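Local atomic coordinates of internalin (PDB entry 4FMZ), a protein that probably contributes to adhesion to and invasion of host cells by Listeria monocytogenes, through a curved leucine-rich repeat domain of the internalin family. Residues N209-I214 / L226-N231; E190-L195 / T215-M220; T79-L84 / S104-L109. All coordinates share one frame; numbering follows the deposited sequence. Where two conformers were deposited one is given.

Contact 1. Residues N209-I214 / L226-N231; sequences NQITDI and LKIGNN. With EDO (1,2-ethanediol), chain E.
N231 reaches out of the turn that follows strand 225-227 and lays its side-chain amide against the backbone of N209-I211, one coil back in the leucine-rich repeat solenoid. Its CB packs on I211 O at 3.5 Å. With chi1 at -83°, CG stands beside the residue's own backbone N and lies within 3.9 Å of both N209 N and I211 CB. From there the amide divides its work. OD1 accepts the backbone N-H of I211 at 3.1 Å and 161°, the donor tilted 25° from the carbonyl plane, and takes a weak second bond from N209 N. N231 ND2 turns back to its own loop and donates to I228 O at 3.0 Å; this acceptor lies in the amide plane of N231, although the N-H arrives above the plane of the I228 carbonyl. ND2 also bonds A206 O, so both ends of the amide are engaged and its rotation is fixed. Beside it, N209 N donates to N230 O at 3.2 Å, nearly along the C=O axis. N209 repeats the pattern one coil further back, its own amide bonding A206 O, L184 O and the backbone N of N187 and I189. Toward I214, I228 CD1 meets I214 CG2 at 4.0 Å and I211 CD1 at 4.1 Å, the side chains of I211 and I228 crossing at about a right angle. At the outer edge a water bridges N209 O and N230 OD1, and Q210 NE2 bonds O2 of a 1,2-ethanediol, probably from the crystallisation liquor. The chemistry is that of an asparagine ladder: a buried amide supplies bonds to turning backbone and here ties successive coils together, N253 continuing the series by donating to I228 O.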
loop_
_atom_site.group_PDB
_atom_site.type_symbol
_atom_site.label_atom_id
_atom_site.label_comp_id
_atom_site.label_asym_id
_atom_site.label_seq_id
_atom_site.Cartn_x
_atom_site.Cartn_y
_atom_site.Cartn_z
ATOM N N ASN A 209 -4.335 9.312 9.909
ATOM C CA ASN A 209 -3.360 10.388 9.844
ATOM C C ASN A 209 -3.988 11.568 10.594
ATOM O O ASN A 209 -4.878 11.346 11.430
ATOM C CB ASN A 209 -2.956 10.706 8.383
ATOM C CG ASN A 209 -1.963 9.721 7.829
ATOM O OD1 ASN A 209 -0.801 9.706 8.227
ATOM N ND2 ASN A 209 -2.397 8.856 6.925
ATOM N N GLN A 210 -3.536 12.793 10.326
ATOM C CA GLN A 210 -4.049 14.008 10.962
ATOM C C GLN A 210 -4.447 15.017 9.867
ATOM O O GLN A 210 -4.283 16.226 10.040
ATOM C CB GLN A 210 -2.968 14.599 11.905
ATOM C CG GLN A 210 -2.628 13.731 13.122
ATOM C CD GLN A 210 -1.270 14.069 13.700
ATOM O OE1 GLN A 210 -1.018 15.182 14.177
ATOM N NE2 GLN A 210 -0.356 13.108 13.675
ATOM N N ILE A 211 -4.961 14.505 8.732
ATOM C CA ILE A 211 -5.328 15.300 7.559
ATOM C C ILE A 211 -6.625 16.097 7.818
ATOM O O ILE A 211 -7.668 15.524 8.157
ATOM C CB ILE A 211 -5.420 14.398 6.289
ATOM C CG1 ILE A 211 -4.038 13.716 5.987
ATOM C CG2 ILE A 211 -5.878 15.207 5.061
ATOM C CD1 ILE A 211 -4.117 12.428 5.130
ATOM N N THR A 212 -6.552 17.422 7.628
ATOM C CA THR A 212 -7.702 18.316 7.823
ATOM C C THR A 212 -8.305 18.797 6.498
ATOM O O THR A 212 -9.449 19.257 6.483
ATOM C CB THR A 212 -7.297 19.559 8.665
ATOM O OG1 THR A 212 -6.212 20.237 8.029
ATOM C CG2 THR A 212 -6.905 19.208 10.087
ATOM N N ASP A 213 -7.510 18.781 5.416
ATOM C CA ASP A 213 -7.899 19.334 4.126
ATOM C C ASP A 213 -7.578 18.383 2.967
ATOM O O ASP A 213 -6.424 17.991 2.789
ATOM C CB ASP A 213 -7.169 20.682 3.943
ATOM C CG ASP A 213 -7.453 21.489 2.686
ATOM O OD1 ASP A 213 -8.336 21.085 1.900
ATOM O OD2 ASP A 213 -6.807 22.540 2.503
ATOM N N ILE A 214 -8.604 18.063 2.148
ATOM C CA ILE A 214 -8.438 17.192 0.989
ATOM C C ILE A 214 -8.533 17.966 -0.351
ATOM O O ILE A 214 -8.752 17.339 -1.387
ATOM C CB ILE A 214 -9.389 15.964 1.018
ATOM C CG1 ILE A 214 -10.878 16.359 1.215
ATOM C CG2 ILE A 214 -8.906 14.945 2.051
ATOM C CD1 ILE A 214 -11.891 15.297 0.759
ATOM N N LEU A 226 -10.746 5.825 -2.891
ATOM C CA LEU A 226 -10.194 6.699 -1.867
ATOM C C LEU A 226 -10.578 6.154 -0.503
ATOM O O LEU A 226 -11.760 5.977 -0.228
ATOM C CB LEU A 226 -10.675 8.170 -2.047
ATOM C CG LEU A 226 -10.251 9.189 -0.963
ATOM C CD1 LEU A 226 -8.752 9.456 -0.994
ATOM C CD2 LEU A 226 -10.959 10.506 -1.160
ATOM N N LYS A 227 -9.573 5.853 0.322
ATOM C CA LYS A 227 -9.718 5.351 1.690
ATOM C C LYS A 227 -8.953 6.315 2.583
ATOM O O LYS A 227 -7.731 6.382 2.514
ATOM C CB LYS A 227 -9.199 3.900 1.824
ATOM C CG LYS A 227 -9.866 2.886 0.887
ATOM C CD LYS A 227 -9.330 1.472 1.136
ATOM C CE LYS A 227 -9.974 0.449 0.236
ATOM N NZ LYS A 227 -9.488 0.525 -1.172
ATOM N N ILE A 228 -9.668 7.137 3.355
ATOM C CA ILE A 228 -9.013 8.165 4.157
ATOM C C ILE A 228 -9.795 8.380 5.486
ATOM O O ILE A 228 -9.926 9.501 5.982
ATOM C CB ILE A 228 -8.852 9.446 3.265
ATOM C CG1 ILE A 228 -7.774 10.425 3.785
ATOM C CG2 ILE A 228 -10.187 10.117 2.886
ATOM C CD1 ILE A 228 -7.206 11.431 2.705
ATOM N N GLY A 229 -10.245 7.265 6.078
ATOM C CA GLY A 229 -10.906 7.262 7.376
ATOM C C GLY A 229 -9.944 7.658 8.487
ATOM O O GLY A 229 -8.727 7.662 8.274
ATOM N N ASN A 230 -10.465 7.981 9.677
ATOM C CA ASN A 230 -9.672 8.416 10.837
ATOM C C ASN A 230 -8.696 9.546 10.491
ATOM O O ASN A 230 -7.467 9.390 10.548
ATOM C CB ASN A 230 -8.920 7.309 11.569
ATOM C CG ASN A 230 -8.843 7.691 13.059
ATOM O OD1 ASN A 230 -8.473 8.812 13.446
ATOM N ND2 ASN A 230 -9.240 6.820 13.945
ATOM N N ASN A 231 -9.260 10.678 10.127
ATOM C CA ASN A 231 -8.525 11.895 9.854
ATOM C C ASN A 231 -9.339 13.030 10.484
ATOM O O ASN A 231 -10.177 12.759 11.355
ATOM C CB ASN A 231 -8.278 12.060 8.356
ATOM C CG ASN A 231 -7.082 11.272 7.897
ATOM O OD1 ASN A 231 -5.953 11.608 8.223
ATOM N ND2 ASN A 231 -7.297 10.179 7.191
HETATM C C1 EDO E . -1.969 9.274 14.826
HETATM O O1 EDO E . -0.611 8.940 15.085
HETATM C C2 EDO E . -2.169 9.441 13.304
HETATM O O2 EDO E . -1.313 10.470 12.831
HETATM O O HOH W 1 -5.722 9.393 13.059
#

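Contact 2. Residues E190-L195 / T215-M220; sequences EDISPL and TPVANM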
loop_
_atom_site.group_PDB
_atom_site.type_symbol
_atom_site.label_atom_id
_atom_site.label_comp_id
_atom_site.label_asym_id
_atom_site.label_seq_id
_atom_site.Cartn_x
_atom_site.Cartn_y
_atom_site.Cartn_z
ATOM N N GLU A 190 -0.240 15.633 8.390
ATOM C CA GLU A 190 -1.189 16.720 8.658
ATOM C C GLU A 190 -1.629 17.395 7.362
ATOM O O GLU A 190 -2.785 17.801 7.238
ATOM C CB GLU A 190 -0.538 17.790 9.563
ATOM C CG GLU A 190 -0.256 17.369 10.992
ATOM C CD GLU A 190 0.557 18.376 11.786
ATOM O OE1 GLU A 190 0.275 19.592 11.680
ATOM O OE2 GLU A 190 1.470 17.950 12.530
ATOM N N ASP A 191 -0.676 17.524 6.411
ATOM C CA ASP A 191 -0.792 18.271 5.164
ATOM C C ASP A 191 -0.439 17.447 3.909
ATOM O O ASP A 191 0.724 17.043 3.711
ATOM C CB ASP A 191 0.143 19.493 5.278
ATOM C CG ASP A 191 0.180 20.458 4.109
ATOM O OD1 ASP A 191 -0.617 20.288 3.171
ATOM O OD2 ASP A 191 0.991 21.406 4.154
ATOM N N ILE A 192 -1.446 17.259 3.028
ATOM C CA ILE A 192 -1.251 16.532 1.763
ATOM C C ILE A 192 -1.265 17.506 0.550
ATOM O O ILE A 192 -1.242 17.042 -0.593
ATOM C CB ILE A 192 -2.258 15.364 1.563
ATOM C CG1 ILE A 192 -3.741 15.807 1.746
ATOM C CG2 ILE A 192 -1.894 14.151 2.429
ATOM C CD1 ILE A 192 -4.784 14.880 1.016
ATOM N N SER A 193 -1.227 18.840 0.789
ATOM C CA SER A 193 -1.247 19.839 -0.294
ATOM C C SER A 193 -0.194 19.565 -1.413
ATOM O O SER A 193 -0.594 19.720 -2.562
ATOM C CB SER A 193 -1.108 21.266 0.235
ATOM O OG SER A 193 0.116 21.468 0.924
ATOM N N PRO A 194 1.057 19.059 -1.188
ATOM C CA PRO A 194 1.944 18.774 -2.336
ATOM C C PRO A 194 1.438 17.663 -3.265
ATOM O O PRO A 194 1.875 17.591 -4.409
ATOM C CB PRO A 194 3.249 18.316 -1.675
ATOM C CG PRO A 194 3.189 18.834 -0.291
ATOM C CD PRO A 194 1.755 18.758 0.082
ATOM N N LEU A 195 0.501 16.824 -2.801
ATOM C CA LEU A 195 -0.012 15.705 -3.589
ATOM C C LEU A 195 -0.960 16.140 -4.728
ATOM O O LEU A 195 -1.373 15.290 -5.517
ATOM C CB LEU A 195 -0.676 14.637 -2.685
ATOM C CG LEU A 195 0.232 13.995 -1.604
ATOM C CD1 LEU A 195 -0.420 12.759 -1.022
ATOM C CD2 LEU A 195 1.657 13.627 -2.159
ATOM N N THR A 215 -8.287 19.301 -0.343
ATOM C CA THR A 215 -8.262 20.120 -1.562
ATOM C C THR A 215 -7.353 19.476 -2.668
ATOM O O THR A 215 -7.845 19.358 -3.796
ATOM C CB THR A 215 -7.833 21.564 -1.241
ATOM O OG1 THR A 215 -8.861 22.157 -0.449
ATOM C CG2 THR A 215 -7.611 22.415 -2.478
ATOM N N PRO A 216 -6.108 18.973 -2.387
ATOM C CA PRO A 216 -5.289 18.393 -3.478
ATOM C C PRO A 216 -5.924 17.211 -4.218
ATOM O O PRO A 216 -5.568 16.974 -5.371
ATOM C CB PRO A 216 -4.010 17.941 -2.766
ATOM C CG PRO A 216 -4.375 17.874 -1.337
ATOM C CD PRO A 216 -5.324 19.004 -1.133
ATOM N N VAL A 217 -6.873 16.504 -3.588
ATOM C CA VAL A 217 -7.537 15.327 -4.167
ATOM C C VAL A 217 -8.390 15.743 -5.408
ATOM O O VAL A 217 -8.544 14.930 -6.321
ATOM C CB VAL A 217 -8.352 14.544 -3.092
ATOM C CG1 VAL A 217 -9.051 13.331 -3.686
ATOM C CG2 VAL A 217 -7.451 14.120 -1.931
ATOM N N ALA A 218 -8.856 17.008 -5.476
ATOM C CA ALA A 218 -9.595 17.524 -6.633
ATOM C C ALA A 218 -8.753 17.423 -7.929
ATOM O O ALA A 218 -9.319 17.293 -9.007
ATOM C CB ALA A 218 -10.029 18.969 -6.397
ATOM N N ASN A 219 -7.411 17.434 -7.817
ATOM C CA ASN A 219 -6.491 17.307 -8.966
ATOM C C ASN A 219 -6.406 15.877 -9.489
ATOM O O ASN A 219 -6.049 15.668 -10.647
ATOM C CB ASN A 219 -5.092 17.768 -8.590
ATOM C CG ASN A 219 -5.005 19.219 -8.212
ATOM O OD1 ASN A 219 -4.819 20.088 -9.050
ATOM N ND2 ASN A 219 -5.177 19.511 -6.940
HETATM N N MSE A 220 -6.697 14.888 -8.624
HETATM C CA MSE A 220 -6.627 13.457 -8.957
HETATM C C MSE A 220 -7.936 13.078 -9.667
HETATM O O MSE A 220 -8.713 12.287 -9.159
HETATM C CB MSE A 220 -6.398 12.619 -7.683
HETATM C CG MSE A 220 -5.200 13.063 -6.848
HETATM SE SE MSE A 220 -5.360 12.157 -5.195
HETATM C CE MSE A 220 -3.711 12.898 -4.209
#
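On the convex side of the leucine-rich repeat solenoid, opposite the strands, the short 3-10 segment at 193-195 packs against the helical turn of 215-219 in the following coil. No hydrogen bond passes between them; the join is apolar. The P216 ring is the wedge: its CG sits 3.3 Å from I192 O and 3.8 Å from I192 CG1, while CB lies near both I192 O and S193 O. I192 crosses the ring at about a right angle and runs on to V217, CD1 to CG2 at 4.0 Å. With chi1 of I192 at 52°, CG1 stands between the backbone N and the carbonyl carbon, which turns the CG1-CD1 arm toward the 215-220 coil. Each turn is also braced from within. D191 OD1 takes both S193 N and S193 OG, the first closing an Asx turn ahead of the 3-10 segment. In the other segment N219 ND2 donates to P216 O at 3.0 Å and 164°, and N219 N reaches the same oxygen from the same face of its plane. L195 and M220, the latter present as selenomethionine, both pack on F204 of strand 203-205, carrying the contact into the core. The M220 chain is extended beyond CG and ends with its methyl CE 3.8 Å from L195 CB and 3.6 Å from L195 O.

Contact 3. Residues T79-L84 / S104-L109; sequences TDISPL and SALQNL
The two backbones come nearest at S82 and A105, whose CA atoms lie 5.0 Å apart, as the 3-10 segment 82-84 is followed one coil later by another that begins at S104. The methyl of A105 points toward the first segment, with CB 3.3 Å from I81 O and 3.7 Å from S82 CA. I81 reaches past it: chi1 of 52° places CG1 between the backbone N and carbonyl carbon, and CD1 comes to L106 CD2 at 3.7 Å, the two side chains crossing at about a right angle. L84 meets the same L106 methyl more loosely, CD1 to CD2 at 4.5 Å, and both leucines rest on L93 of strand 92-94. Farther along, L109 sets CD2 3.6 Å from L84 O. The polar groups hold their own turns, not each other. D80 OD1 accepts S82 N at 3.0 Å and 164°, from above the carboxylate plane, closing an Asx turn; L106 to L109 form a type I beta turn, in which L109 N donates to L106 O. Ile, Leu and Ala side chains packed between successive short turns, here without hydrogen bonds between the two segments, are typical of the convex side of a leucine-rich repeat solenoid.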
loop_
_atom_site.group_PDB
_atom_site.type_symbol
_atom_site.label_atom_id
_atom_site.label_comp_id
_atom_site.label_asym_id
_atom_site.label_seq_id
_atom_site.Cartn_x
_atom_site.Cartn_y
_atom_site.Cartn_z
ATOM N N THR A 79 20.129 -9.296 8.508
ATOM C CA THR A 79 20.499 -7.985 9.049
ATOM C C THR A 79 21.432 -7.278 8.069
ATOM O O THR A 79 21.186 -6.134 7.726
ATOM C CB THR A 79 21.142 -8.084 10.444
ATOM O OG1 THR A 79 22.233 -8.994 10.406
ATOM C CG2 THR A 79 20.160 -8.499 11.520
ATOM N N ASP A 80 22.489 -7.961 7.614
ATOM C CA ASP A 80 23.507 -7.429 6.712
ATOM C C ASP A 80 23.249 -7.851 5.259
ATOM O O ASP A 80 23.309 -9.039 4.936
ATOM C CB ASP A 80 24.899 -7.912 7.182
ATOM C CG ASP A 80 26.090 -7.326 6.451
ATOM O OD1 ASP A 80 25.885 -6.452 5.589
ATOM O OD2 ASP A 80 27.233 -7.730 6.759
ATOM N N ILE A 81 23.014 -6.869 4.382
ATOM C CA ILE A 81 22.770 -7.141 2.962
ATOM C C ILE A 81 23.969 -6.722 2.081
ATOM O O ILE A 81 23.804 -6.689 0.858
ATOM C CB ILE A 81 21.428 -6.530 2.439
ATOM C CG1 ILE A 81 21.289 -5.038 2.773
ATOM C CG2 ILE A 81 20.223 -7.334 2.958
ATOM C CD1 ILE A 81 20.441 -4.266 1.793
ATOM N N SER A 82 25.176 -6.452 2.684
ATOM C CA SER A 82 26.375 -6.064 1.927
ATOM C C SER A 82 26.714 -7.074 0.791
ATOM O O SER A 82 27.103 -6.615 -0.273
ATOM C CB SER A 82 27.584 -5.859 2.838
ATOM O OG SER A 82 27.837 -6.977 3.670
ATOM N N PRO A 83 26.510 -8.431 0.911
ATOM C CA PRO A 83 26.831 -9.313 -0.242
ATOM C C PRO A 83 25.993 -9.040 -1.510
ATOM O O PRO A 83 26.343 -9.560 -2.567
ATOM C CB PRO A 83 26.549 -10.725 0.300
ATOM C CG PRO A 83 26.671 -10.588 1.765
ATOM C CD PRO A 83 26.068 -9.252 2.058
ATOM N N LEU A 84 24.913 -8.216 -1.424
ATOM C CA LEU A 84 24.103 -7.871 -2.600
ATOM C C LEU A 84 24.716 -6.741 -3.430
ATOM O O LEU A 84 24.274 -6.523 -4.560
ATOM C CB LEU A 84 22.674 -7.414 -2.192
ATOM C CG LEU A 84 21.709 -8.436 -1.606
ATOM C CD1 LEU A 84 20.344 -7.817 -1.367
ATOM C CD2 LEU A 84 21.574 -9.650 -2.498
ATOM N N SER A 104 22.697 0.570 2.532
ATOM C CA SER A 104 23.823 1.100 1.734
ATOM C C SER A 104 24.127 0.232 0.516
ATOM O O SER A 104 24.385 0.761 -0.558
ATOM C CB SER A 104 25.090 1.214 2.582
ATOM O OG SER A 104 24.959 2.206 3.589
ATOM N N ALA A 105 24.044 -1.095 0.680
ATOM C CA ALA A 105 24.344 -2.085 -0.360
ATOM C C ALA A 105 23.428 -2.003 -1.588
ATOM O O ALA A 105 23.768 -2.577 -2.616
ATOM C CB ALA A 105 24.263 -3.474 0.230
ATOM N N LEU A 106 22.297 -1.281 -1.509
ATOM C CA LEU A 106 21.403 -1.177 -2.663
ATOM C C LEU A 106 21.775 -0.022 -3.599
ATOM O O LEU A 106 21.202 0.079 -4.695
ATOM C CB LEU A 106 19.954 -0.986 -2.192
ATOM C CG LEU A 106 19.393 -2.012 -1.196
ATOM C CD1 LEU A 106 17.938 -1.715 -0.876
ATOM C CD2 LEU A 106 19.539 -3.434 -1.722
ATOM N N GLN A 107 22.714 0.850 -3.176
ATOM C CA GLN A 107 23.050 2.082 -3.898
ATOM C C GLN A 107 23.458 1.890 -5.373
ATOM O O GLN A 107 23.092 2.741 -6.168
ATOM C CB GLN A 107 24.094 2.928 -3.155
ATOM C CG GLN A 107 25.508 2.359 -3.067
ATOM C CD GLN A 107 26.254 2.817 -1.830
ATOM O OE1 GLN A 107 26.096 3.935 -1.341
ATOM N NE2 GLN A 107 27.100 1.954 -1.295
ATOM N N ASN A 108 24.151 0.801 -5.752
ATOM C CA ASN A 108 24.565 0.615 -7.154
ATOM C C ASN A 108 23.574 -0.262 -7.951
ATOM O O ASN A 108 23.805 -0.530 -9.135
ATOM C CB ASN A 108 25.972 0.008 -7.233
ATOM C CG ASN A 108 27.074 0.831 -6.596
ATOM O OD1 ASN A 108 26.958 2.046 -6.405
ATOM N ND2 ASN A 108 28.186 0.184 -6.266
ATOM N N LEU A 109 22.462 -0.698 -7.318
ATOM C CA LEU A 109 21.509 -1.588 -7.997
ATOM C C LEU A 109 20.495 -0.753 -8.799
ATOM O O LEU A 109 19.282 -0.858 -8.606
ATOM C CB LEU A 109 20.828 -2.542 -6.991
ATOM C CG LEU A 109 21.730 -3.290 -5.985
ATOM C CD1 LEU A 109 20.925 -4.305 -5.185
ATOM C CD2 LEU A 109 22.890 -4.004 -6.685
#

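Along the chain contact 3 closes before the others open, and the segments of contacts 1 and 2 alternate. Contacts 1 and 2 are neighbours, with centres 11 Å apart, and touch where I192 CG2 packs on I211 CD1 at 3.9 Å. Together they bind the coils carrying strands 181-183, 203-205 and 225-227: contact 1 works just past the strand ends, contact 2 across the convex turns. Contact 3 joins the coils of strands 70-72 and 92-94, its centre about 35 Å from that of contact 2, and repeats the convex join there. Such joins, recurring from coil to coil, are consistent with the regular stacking of a long, curved leucine-rich repeat solenoid.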